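Long-range contact in proteasome chaperone 3 (Saccharomyces cerevisiae, PDB 2Z5C), which helps assemble the 20S proteasome by facilitating formation of its alpha-ring: residues 81-86 / 111-116. Sequence-based numbering, arbitrary orientation.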
# COMPACT_ATOMS: atom_id res chain seq x y z
N VAL B 81 -15.68 13.93 0.38
CA VAL B 81 -16.54 14.98 -0.14
C VAL B 81 -16.59 14.90 -1.65
O VAL B 81 -17.68 14.84 -2.21
CB VAL B 81 -16.13 16.39 0.39
CG1 VAL B 81 -16.48 17.53 -0.62
CG2 VAL B 81 -16.76 16.62 1.75
N VAL B 82 -15.41 14.88 -2.27
CA VAL B 82 -15.23 14.67 -3.71
C VAL B 82 -15.88 13.37 -4.20
O VAL B 82 -16.55 13.34 -5.23
CB VAL B 82 -13.73 14.61 -4.06
CG1 VAL B 82 -13.52 14.36 -5.54
CG2 VAL B 82 -13.07 15.90 -3.65
N CYS B 83 -15.66 12.30 -3.44
CA CYS B 83 -16.26 11.04 -3.76
C CYS B 83 -17.77 11.12 -3.76
O CYS B 83 -18.39 10.73 -4.75
CB CYS B 83 -15.78 9.97 -2.80
SG CYS B 83 -14.11 9.52 -3.19
N VAL B 84 -18.37 11.62 -2.68
CA VAL B 84 -19.83 11.54 -2.54
C VAL B 84 -20.50 12.47 -3.53
O VAL B 84 -21.58 12.18 -4.05
CB VAL B 84 -20.29 11.71 -1.08
CG1 VAL B 84 -21.78 11.96 -0.99
CG2 VAL B 84 -19.94 10.47 -0.28
N GLN B 85 -19.82 13.56 -3.84
CA GLN B 85 -20.21 14.38 -4.97
C GLN B 85 -20.29 13.59 -6.27
O GLN B 85 -21.38 13.50 -6.85
CB GLN B 85 -19.28 15.58 -5.10
CG GLN B 85 -19.52 16.55 -3.98
CD GLN B 85 -21.00 16.69 -3.71
OE1 GLN B 85 -21.69 17.38 -4.44
NE2 GLN B 85 -21.50 16.00 -2.69
N ILE B 86 -19.17 13.00 -6.69
CA ILE B 86 -19.09 12.22 -7.91
C ILE B 86 -20.16 11.13 -7.92
O ILE B 86 -20.80 10.88 -8.95
CB ILE B 86 -17.70 11.59 -8.11
CG1 ILE B 86 -16.63 12.67 -8.34
CG2 ILE B 86 -17.72 10.64 -9.30
CD1 ILE B 86 -15.18 12.20 -8.15
N LEU B 111 -19.24 2.47 -7.19
CA LEU B 111 -18.29 3.16 -8.06
C LEU B 111 -16.87 2.89 -7.51
O LEU B 111 -16.71 2.63 -6.32
CB LEU B 111 -18.63 4.66 -8.16
CG LEU B 111 -17.67 5.74 -8.66
CD1 LEU B 111 -16.94 5.39 -9.91
CD2 LEU B 111 -18.40 7.07 -8.86
N LEU B 112 -15.86 2.88 -8.40
CA LEU B 112 -14.47 2.83 -7.99
C LEU B 112 -13.77 4.01 -8.63
O LEU B 112 -13.84 4.19 -9.85
CB LEU B 112 -13.79 1.55 -8.44
CG LEU B 112 -13.61 0.43 -7.42
CD1 LEU B 112 -14.94 -0.15 -7.06
CD2 LEU B 112 -12.80 -0.62 -8.05
N ILE B 113 -13.11 4.83 -7.82
CA ILE B 113 -12.45 6.00 -8.36
C ILE B 113 -10.95 5.81 -8.20
O ILE B 113 -10.50 5.29 -7.17
CB ILE B 113 -12.93 7.30 -7.69
CG1 ILE B 113 -14.46 7.34 -7.61
CG2 ILE B 113 -12.45 8.52 -8.46
CD1 ILE B 113 -15.02 8.45 -6.77
N SER B 114 -10.19 6.17 -9.22
CA SER B 114 -8.75 6.20 -9.12
C SER B 114 -8.31 7.57 -9.59
O SER B 114 -8.68 8.00 -10.70
CB SER B 114 -8.11 5.11 -9.97
OG SER B 114 -8.26 3.85 -9.34
N MET B 115 -7.55 8.29 -8.75
CA MET B 115 -7.22 9.67 -9.10
C MET B 115 -5.89 10.15 -8.63
O MET B 115 -5.30 9.52 -7.75
CB MET B 115 -8.29 10.62 -8.56
CG MET B 115 -8.56 10.44 -7.09
SD MET B 115 -10.06 11.29 -6.56
CE MET B 115 -9.47 12.98 -6.59
N SER B 116 -5.44 11.25 -9.23
CA SER B 116 -4.28 12.02 -8.75
C SER B 116 -4.65 12.78 -7.50
O SER B 116 -5.55 13.63 -7.55
CB SER B 116 -3.81 13.04 -9.78
OG SER B 116 -2.45 13.41 -9.53
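Ile-113 reaches from the strand to meet Ile-86 and Cys-83 on the sheet-facing side of the helix, and its CD1 methyl is the point of contact for both. Toward Ile-86 the two isoleucines extend tip to tip, CD1 of Ile-86 lying 4.0 Å from CD1 of Ile-113. The sulfur of Cys-83 reaches the same methyl, SG to Ile-113 CD1 being 3.8 Å. Ile-113 has CG1 anti to its carbonyl carbon (chi1 -47°) with an extended chain beyond it, which carries CD1 to the helix.

Ile-86 uses its two branches separately. While CD1 goes to Ile-113, CG2 turns to Leu-111, whose CD2 lies 3.7 Å from Ile-86 CG2, and here the side chains meet at about a right angle. Leu-111 directs CG away from its backbone N (chi1 163°), and one methyl of the fork makes the touch.

These residues belong to helix 79-91 and to strand 110-115, an inner strand of a mixed sheet, and they form part of the hydrophobic layer between helices and sheet in this alpha+beta fold. The segment axes come within 10.2 Å and run at 132° to one another, so every second strand residue, 111, 113 and 115, meets the helix in reverse order. On the same layer Ile-86 also packs against Leu-140 and Ile-143 of helix 134-144, and Cys-83 against Tyr-52 and Val-54 of strand 50-55. The opposite strand face, with Leu-112 and Ser-114, faces the chain of another protein, where Ser-114 OG hydrogen-bonds to an aromatic side chain.

Toward residue 115 the contact is carried by the terminal methyl of Met-115, CE, 4.4 Å from Val-82 CG1, and Trp-120 touches both side chains.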